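Orf c02003 protein (PDB 2Q00) is of unknown function but belongs to the archaeal PaREP1/PaREP8 family and folds as a compact all-helical chain. Local coordinates at residues 76-81 with 115-120; 84-89 with 109-114. One frame throughout, in Å; residues are numbered along the deposited sequence.

Interaction 1: residues 76-81 with 115-120; sequences NTEIPI and VIFAVN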
ATOM      1  N   ASN A  76       4.365 -12.821  -6.696  1.00 74.95           N
ATOM      2  CA  ASN A  76       3.722 -13.273  -5.463  1.00 71.24           C
ATOM      3  C   ASN A  76       2.202 -13.211  -5.584  1.00 67.51           C
ATOM      4  O   ASN A  76       1.616 -12.128  -5.606  1.00 65.50           O
ATOM      5  CB  ASN A  76       4.177 -12.427  -4.273  1.00 70.72           C
ATOM      6  CG  ASN A  76       3.633 -12.945  -2.962  1.00 71.64           C
ATOM      7  OD1 ASN A  76       2.428 -12.919  -2.729  1.00 78.80           O
ATOM      8  ND2 ASN A  76       4.519 -13.433  -2.101  1.00 76.51           N
ATOM      9  N   THR A  77       1.576 -14.382  -5.649  1.00 64.42           N
ATOM     10  CA  THR A  77       0.127 -14.491  -5.794  1.00 60.13           C
ATOM     11  C   THR A  77      -0.725 -13.584  -4.891  1.00 58.40           C
ATOM     12  O   THR A  77      -1.787 -13.110  -5.310  1.00 60.19           O
ATOM     13  CB  THR A  77      -0.338 -15.977  -5.630  1.00 62.38           C
ATOM     14  OG1 THR A  77       0.351 -16.597  -4.531  1.00 61.68           O
ATOM     15  CG2 THR A  77      -0.052 -16.767  -6.909  1.00 57.18           C
ATOM     16  N   GLU A  78      -0.257 -13.307  -3.677  1.00 55.30           N
ATOM     17  CA  GLU A  78      -1.012 -12.476  -2.739  1.00 52.41           C
ATOM     18  C   GLU A  78      -1.106 -10.968  -2.954  1.00 52.96           C
ATOM     19  O   GLU A  78      -2.091 -10.359  -2.542  1.00 52.51           O
ATOM     20  CB  GLU A  78      -0.490 -12.659  -1.321  1.00 51.74           C
ATOM     21  CG  GLU A  78      -0.451 -14.065  -0.797  1.00 47.33           C
ATOM     22  CD  GLU A  78      -0.199 -14.082   0.700  1.00 45.68           C
ATOM     23  OE1 GLU A  78      -1.060 -13.564   1.454  1.00 44.99           O
ATOM     24  OE2 GLU A  78       0.858 -14.595   1.128  1.00 46.76           O
ATOM     25  N   ILE A  79      -0.125 -10.340  -3.589  1.00 53.69           N
ATOM     26  CA  ILE A  79      -0.205  -8.883  -3.670  1.00 55.04           C
ATOM     27  C   ILE A  79      -1.443  -8.286  -4.319  1.00 53.06           C
ATOM     28  O   ILE A  79      -1.912  -7.229  -3.890  1.00 55.64           O
ATOM     29  CB  ILE A  79       1.092  -8.230  -4.265  1.00 56.28           C
ATOM     30  CG1 ILE A  79       1.030  -8.175  -5.778  1.00 57.34           C
ATOM     31  CG2 ILE A  79       2.340  -9.011  -3.802  1.00 54.20           C
ATOM     32  CD1 ILE A  79       1.304  -9.504  -6.425  1.00 74.87           C
ATOM     33  N   PRO A  80      -2.005  -8.939  -5.344  1.00 52.49           N
ATOM     34  CA  PRO A  80      -3.198  -8.294  -5.902  1.00 51.61           C
ATOM     35  C   PRO A  80      -4.315  -8.188  -4.859  1.00 52.19           C
ATOM     36  O   PRO A  80      -5.067  -7.217  -4.839  1.00 55.16           O
ATOM     37  CB  PRO A  80      -3.571  -9.194  -7.081  1.00 51.94           C
ATOM     38  CG  PRO A  80      -3.039 -10.553  -6.661  1.00 52.23           C
ATOM     39  CD  PRO A  80      -1.706 -10.206  -6.035  1.00 54.91           C
ATOM     40  N   ILE A  81      -4.419  -9.170  -3.971  1.00 52.55           N
ATOM     41  CA  ILE A  81      -5.456  -9.100  -2.952  1.00 54.29           C
ATOM     42  C   ILE A  81      -5.062  -8.244  -1.746  1.00 50.56           C
ATOM     43  O   ILE A  81      -5.932  -7.703  -1.066  1.00 49.05           O
ATOM     44  CB  ILE A  81      -5.911 -10.506  -2.521  1.00 55.02           C
ATOM     45  CG1 ILE A  81      -4.734 -11.468  -2.514  1.00 63.75           C
ATOM     46  CG2 ILE A  81      -6.958 -11.024  -3.502  1.00 63.22           C
ATOM     47  CD1 ILE A  81      -5.097 -12.879  -2.082  1.00 68.81           C
ATOM     48  N   VAL A 115       4.014  -4.241   2.495  1.00 46.54           N
ATOM     49  CA  VAL A 115       5.175  -3.405   2.721  1.00 49.19           C
ATOM     50  C   VAL A 115       6.441  -4.244   2.827  1.00 53.04           C
ATOM     51  O   VAL A 115       7.430  -3.962   2.149  1.00 54.62           O
ATOM     52  CB  VAL A 115       4.999  -2.557   3.999  1.00 45.74           C
ATOM     53  CG1 VAL A 115       6.275  -1.810   4.320  1.00 43.69           C
ATOM     54  CG2 VAL A 115       3.855  -1.570   3.802  1.00 44.28           C
ATOM     55  N   ILE A 116       6.398  -5.286   3.653  1.00 56.99           N
ATOM     56  CA  ILE A 116       7.564  -6.138   3.840  1.00 58.65           C
ATOM     57  C   ILE A 116       7.942  -6.886   2.571  1.00 58.33           C
ATOM     58  O   ILE A 116       9.119  -7.094   2.307  1.00 61.02           O
ATOM     59  CB  ILE A 116       7.350  -7.142   4.985  1.00 60.55           C
ATOM     60  CG1 ILE A 116       6.219  -8.101   4.629  1.00 71.78           C
ATOM     61  CG2 ILE A 116       7.036  -6.384   6.282  1.00 57.98           C
ATOM     62  CD1 ILE A 116       6.056  -9.257   5.608  1.00 83.50           C
ATOM     63  N   PHE A 117       6.960  -7.288   1.776  1.00 59.23           N
ATOM     64  CA  PHE A 117       7.282  -7.976   0.540  1.00 60.43           C
ATOM     65  C   PHE A 117       8.171  -7.053  -0.281  1.00 59.57           C
ATOM     66  O   PHE A 117       9.186  -7.483  -0.824  1.00 60.63           O
ATOM     67  CB  PHE A 117       6.017  -8.316  -0.261  1.00 59.84           C
ATOM     68  CG  PHE A 117       5.310  -9.564   0.206  1.00 67.89           C
ATOM     69  CD1 PHE A 117       6.033 -10.713   0.534  1.00 72.37           C
ATOM     70  CD2 PHE A 117       3.914  -9.608   0.272  1.00 68.74           C
ATOM     71  CE1 PHE A 117       5.376 -11.888   0.919  1.00 72.92           C
ATOM     72  CE2 PHE A 117       3.250 -10.771   0.653  1.00 62.08           C
ATOM     73  CZ  PHE A 117       3.976 -11.917   0.978  1.00 64.12           C
ATOM     74  N   ALA A 118       7.784  -5.783  -0.358  1.00 57.71           N
ATOM     75  CA  ALA A 118       8.551  -4.803  -1.110  1.00 57.25           C
ATOM     76  C   ALA A 118       9.967  -4.710  -0.556  1.00 57.65           C
ATOM     77  O   ALA A 118      10.951  -4.982  -1.250  1.00 54.87           O
ATOM     78  CB  ALA A 118       7.875  -3.450  -1.038  1.00 56.14           C
ATOM     79  N   VAL A 119      10.055  -4.331   0.711  1.00 58.11           N
ATOM     80  CA  VAL A 119      11.330  -4.207   1.391  1.00 58.70           C
ATOM     81  C   VAL A 119      12.243  -5.399   1.097  1.00 62.17           C
ATOM     82  O   VAL A 119      13.463  -5.250   0.990  1.00 61.70           O
ATOM     83  CB  VAL A 119      11.109  -4.099   2.900  1.00 55.84           C
ATOM     84  CG1 VAL A 119      12.443  -4.047   3.618  1.00 58.02           C
ATOM     85  CG2 VAL A 119      10.302  -2.855   3.200  1.00 49.90           C
ATOM     86  N   ASN A 120      11.646  -6.578   0.958  1.00 65.09           N
ATOM     87  CA  ASN A 120      12.412  -7.786   0.681  1.00 66.31           C
ATOM     88  C   ASN A 120      12.887  -7.877  -0.757  1.00 65.33           C
ATOM     89  O   ASN A 120      13.979  -8.375  -1.020  1.00 64.90           O
ATOM     90  CB  ASN A 120      11.588  -9.020   1.028  1.00 67.05           C
ATOM     91  CG  ASN A 120      11.631  -9.339   2.503  1.00 72.03           C
ATOM     92  OD1 ASN A 120      11.606  -8.437   3.345  1.00 80.09           O
ATOM     93  ND2 ASN A 120      11.691 -10.625   2.830  1.00 78.17           N
TER
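An amide-on-ring contact between N76 and F117 joins the turn leading into helix 79-95 to the C-terminal half of helix 101-122. The N76 amide comes over one face of the F117 ring with ND2 3.5 Å from F117 CZ, displaced toward the rim, and the two planes are 49° apart. N76 CG lies anti to the backbone N (chi1 -175°), which carries the amide out to the ring while OD1 turns back to accept from E78 N. This capping bond (E78 N to N76 OD1, 2.9 Å, N-H...O angle 137°) sits within the type I turn from N76 to I79. At the ring edge, E78 OE2 stands 4.1 Å from F117 CZ, its carboxylate steeply inclined to the ring and its other oxygen engaged by K113. I79 adds a looser apolar touch, its CG2 4.4 Å from F117 CD2. A118 packs on helix 23-45 and V119 on helix 6-19. Losing the amide to an alanine at N76 would probably leave E78 N without its cap and uncover part of one F117 face. No hydrogen bond crosses between the segments, so their attachment rests on dispersion and weak polar contact around one aromatic ring.

Interaction 2: residues 84-89 with 109-114; sequences KSAWTL and EDVRKL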
ATOM      1  N   LYS A  84      -6.124  -4.816  -2.686  1.00 55.48           N
ATOM      2  CA  LYS A  84      -7.547  -4.501  -2.523  1.00 55.58           C
ATOM      3  C   LYS A  84      -7.800  -3.892  -1.146  1.00 50.19           C
ATOM      4  O   LYS A  84      -8.482  -2.869  -1.029  1.00 51.73           O
ATOM      5  CB  LYS A  84      -8.409  -5.754  -2.707  1.00 57.94           C
ATOM      6  CG  LYS A  84      -8.389  -6.318  -4.130  1.00 60.87           C
ATOM      7  CD  LYS A  84      -9.387  -7.475  -4.294  1.00 64.85           C
ATOM      8  CE  LYS A  84      -9.343  -8.086  -5.700  1.00 77.21           C
ATOM      9  NZ  LYS A  84      -8.038  -8.753  -6.018  1.00 76.93           N
ATOM     10  N   SER A  85      -7.241  -4.525  -0.112  1.00 46.25           N
ATOM     11  CA  SER A  85      -7.371  -4.036   1.265  1.00 45.90           C
ATOM     12  C   SER A  85      -6.900  -2.582   1.363  1.00 47.44           C
ATOM     13  O   SER A  85      -7.519  -1.745   2.045  1.00 45.69           O
ATOM     14  CB  SER A  85      -6.520  -4.874   2.211  1.00 47.06           C
ATOM     15  OG  SER A  85      -6.888  -6.229   2.145  1.00 46.22           O
ATOM     16  N   ALA A  86      -5.790  -2.290   0.692  1.00 44.41           N
ATOM     17  CA  ALA A  86      -5.253  -0.944   0.701  1.00 42.51           C
ATOM     18  C   ALA A  86      -6.313  -0.018   0.094  1.00 44.85           C
ATOM     19  O   ALA A  86      -6.608   1.057   0.637  1.00 44.54           O
ATOM     20  CB  ALA A  86      -3.931  -0.886  -0.123  1.00 37.24           C
ATOM     21  N   TRP A  87      -6.893  -0.447  -1.025  1.00 43.23           N
ATOM     22  CA  TRP A  87      -7.911   0.344  -1.711  1.00 42.79           C
ATOM     23  C   TRP A  87      -9.095   0.586  -0.784  1.00 42.41           C
ATOM     24  O   TRP A  87      -9.596   1.707  -0.692  1.00 41.47           O
ATOM     25  CB  TRP A  87      -8.355  -0.379  -2.996  1.00 46.49           C
ATOM     26  CG  TRP A  87      -9.302   0.413  -3.869  1.00 53.55           C
ATOM     27  CD1 TRP A  87     -10.614   0.115  -4.145  1.00 55.42           C
ATOM     28  CD2 TRP A  87      -9.031   1.655  -4.532  1.00 56.55           C
ATOM     29  NE1 TRP A  87     -11.172   1.101  -4.930  1.00 52.08           N
ATOM     30  CE2 TRP A  87     -10.224   2.057  -5.182  1.00 56.32           C
ATOM     31  CE3 TRP A  87      -7.900   2.471  -4.638  1.00 52.61           C
ATOM     32  CZ2 TRP A  87     -10.312   3.241  -5.924  1.00 56.23           C
ATOM     33  CZ3 TRP A  87      -7.990   3.648  -5.373  1.00 55.29           C
ATOM     34  CH2 TRP A  87      -9.188   4.023  -6.006  1.00 56.94           C
ATOM     35  N   THR A  88      -9.524  -0.462  -0.080  1.00 42.70           N
ATOM     36  CA  THR A  88     -10.659  -0.360   0.850  1.00 45.24           C
ATOM     37  C   THR A  88     -10.373   0.675   1.919  1.00 45.12           C
ATOM     38  O   THR A  88     -11.240   1.478   2.286  1.00 45.40           O
ATOM     39  CB  THR A  88     -10.939  -1.672   1.587  1.00 44.87           C
ATOM     40  OG1 THR A  88     -11.181  -2.721   0.643  1.00 46.34           O
ATOM     41  CG2 THR A  88     -12.145  -1.500   2.500  1.00 41.63           C
ATOM     42  N   LEU A  89      -9.155   0.632   2.441  1.00 46.78           N
ATOM     43  CA  LEU A  89      -8.750   1.588   3.451  1.00 44.44           C
ATOM     44  C   LEU A  89      -8.871   2.981   2.844  1.00 46.83           C
ATOM     45  O   LEU A  89      -9.368   3.906   3.487  1.00 46.86           O
ATOM     46  CB  LEU A  89      -7.294   1.322   3.885  1.00 44.81           C
ATOM     47  CG  LEU A  89      -7.106   0.210   4.917  1.00 39.58           C
ATOM     48  CD1 LEU A  89      -5.654  -0.138   5.108  1.00 36.95           C
ATOM     49  CD2 LEU A  89      -7.720   0.684   6.220  1.00 40.25           C
ATOM     50  N   GLU A 109      -3.306  -4.778   8.326  1.00 44.45           N
ATOM     51  CA  GLU A 109      -2.425  -5.938   8.438  1.00 45.48           C
ATOM     52  C   GLU A 109      -2.030  -6.460   7.052  1.00 42.58           C
ATOM     53  O   GLU A 109      -0.935  -6.986   6.872  1.00 44.11           O
ATOM     54  CB  GLU A 109      -3.102  -7.040   9.258  1.00 45.63           C
ATOM     55  CG  GLU A 109      -2.145  -8.101   9.795  1.00 59.09           C
ATOM     56  CD  GLU A 109      -0.947  -7.517  10.564  1.00 67.08           C
ATOM     57  OE1 GLU A 109      -1.126  -6.628  11.446  1.00 60.51           O
ATOM     58  OE2 GLU A 109       0.183  -7.967  10.282  1.00 70.41           O
ATOM     59  N   ASP A 110      -2.918  -6.316   6.074  1.00 42.96           N
ATOM     60  CA  ASP A 110      -2.609  -6.762   4.714  1.00 44.11           C
ATOM     61  C   ASP A 110      -1.586  -5.789   4.088  1.00 45.82           C
ATOM     62  O   ASP A 110      -0.786  -6.168   3.209  1.00 40.55           O
ATOM     63  CB  ASP A 110      -3.886  -6.813   3.852  1.00 45.51           C
ATOM     64  CG  ASP A 110      -4.822  -7.970   4.226  1.00 52.90           C
ATOM     65  OD1 ASP A 110      -4.345  -9.049   4.652  1.00 50.71           O
ATOM     66  OD2 ASP A 110      -6.053  -7.803   4.072  1.00 56.67           O
ATOM     67  N   VAL A 111      -1.637  -4.533   4.530  1.00 45.28           N
ATOM     68  CA  VAL A 111      -0.693  -3.528   4.053  1.00 50.15           C
ATOM     69  C   VAL A 111       0.707  -3.885   4.573  1.00 49.07           C
ATOM     70  O   VAL A 111       1.681  -3.842   3.826  1.00 50.44           O
ATOM     71  CB  VAL A 111      -1.055  -2.119   4.560  1.00 48.24           C
ATOM     72  CG1 VAL A 111       0.008  -1.125   4.120  1.00 56.95           C
ATOM     73  CG2 VAL A 111      -2.418  -1.708   4.027  1.00 52.47           C
ATOM     74  N   ARG A 112       0.792  -4.246   5.854  1.00 49.25           N
ATOM     75  CA  ARG A 112       2.067  -4.610   6.462  1.00 50.32           C
ATOM     76  C   ARG A 112       2.766  -5.688   5.644  1.00 52.11           C
ATOM     77  O   ARG A 112       3.953  -5.585   5.332  1.00 54.64           O
ATOM     78  CB  ARG A 112       1.866  -5.134   7.884  1.00 51.05           C
ATOM     79  CG  ARG A 112       3.136  -5.112   8.743  1.00 58.04           C
ATOM     80  CD  ARG A 112       3.150  -6.220   9.808  1.00 61.14           C
ATOM     81  NE  ARG A 112       3.871  -5.837  11.028  1.00 72.54           N
ATOM     82  CZ  ARG A 112       5.148  -5.443  11.084  1.00 80.70           C
ATOM     83  NH1 ARG A 112       5.895  -5.367   9.982  1.00 79.46           N
ATOM     84  NH2 ARG A 112       5.679  -5.107  12.255  1.00 75.23           N
ATOM     85  N   LYS A 113       2.019  -6.726   5.297  1.00 50.46           N
ATOM     86  CA  LYS A 113       2.551  -7.846   4.527  1.00 47.59           C
ATOM     87  C   LYS A 113       3.029  -7.364   3.164  1.00 44.44           C
ATOM     88  O   LYS A 113       4.012  -7.850   2.614  1.00 43.98           O
ATOM     89  CB  LYS A 113       1.455  -8.912   4.359  1.00 48.89           C
ATOM     90  CG  LYS A 113       1.958 -10.302   3.985  1.00 56.99           C
ATOM     91  CD  LYS A 113       0.865 -11.361   4.207  1.00 64.47           C
ATOM     92  CE  LYS A 113       1.334 -12.776   3.865  1.00 65.88           C
ATOM     93  NZ  LYS A 113       0.214 -13.755   3.993  1.00 68.92           N
ATOM     94  N   LEU A 114       2.317  -6.396   2.623  1.00 44.61           N
ATOM     95  CA  LEU A 114       2.667  -5.860   1.327  1.00 45.45           C
ATOM     96  C   LEU A 114       3.953  -5.062   1.458  1.00 46.22           C
ATOM     97  O   LEU A 114       4.871  -5.194   0.653  1.00 43.84           O
ATOM     98  CB  LEU A 114       1.531  -4.964   0.837  1.00 44.73           C
ATOM     99  CG  LEU A 114       1.693  -4.300  -0.518  1.00 45.53           C
ATOM    100  CD1 LEU A 114       2.102  -5.325  -1.568  1.00 42.56           C
ATOM    101  CD2 LEU A 114       0.385  -3.619  -0.876  1.00 44.82           C
TER
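The D110 carboxylate receives the S85 hydroxyl at OD2, on the anti side of that oxygen and 28° out of the carboxylate plane. The W87 indole, which takes no part in this contact, lies on a different side of helix 79-95, edge-to-face with F66. Residues 84-89 and 109-114 are facing turns of a helical hairpin formed by the consecutive helices 79-95 and 101-122, the two segments running in roughly opposite directions, well short of antiparallel. The axes of the two segments come within 8.9 Å at an angle of 131° between their N-to-C directions. The small residues S85 and A86 are consistent with this approach: the CA atoms of A86 and V111 are 6.2 Å apart.

S85 donates from OG to D110 OD2 over 2.6 Å, a short bond that satisfies a hydroxyl on a buried residue. Its CB also rests 3.7 Å from D110 CB, so the polar pair is packed as well as bonded. On D110, CG lies anti to the carbonyl carbon and beside the backbone N (chi1 -72°), and this torsion brings the carboxylate round to the serine. Alongside the polar pair the interface turns apolar. V111 directs one branch, CG2, at helix 79-95, between A86 and L89; it lies 4.5 Å from A86 CB. The same methyl is 3.8 Å from L89 CD1, the two side chains meeting at a slant. Helix 23-45 continues this apolar layer, with A34 against A86 and with C27 and Y30 against L89, so the hairpin has a third helix packed on it. Just before S85, K84 O accepts two bonds from T88, one turn on: from N and from OG1, the hydroxyl standing above the carbonyl plane at an O...O distance of 3.2 Å.

Overall arrangement
Both interactions join helix 79-95 to helix 101-122, at successive levels of one helical hairpin, with their centres about 10 Å apart. In chain order the segments run 76-81, 84-89, 109-114 and 115-120, so interaction 2 lies closer to the connection between the helices and interaction 1 closer to the open end. They are directly coupled: E78 OE1 forms a salt bridge with K113 NZ at 2.8 Å, and I79 CB packs 4.1 Å from L114 CD1. The buried contact of interaction 2 thus passes into the partly buried interaction 1, giving the hairpin successive points of attachment while helices 6-19 and 23-45 also pack against it in this single-chain helical fold.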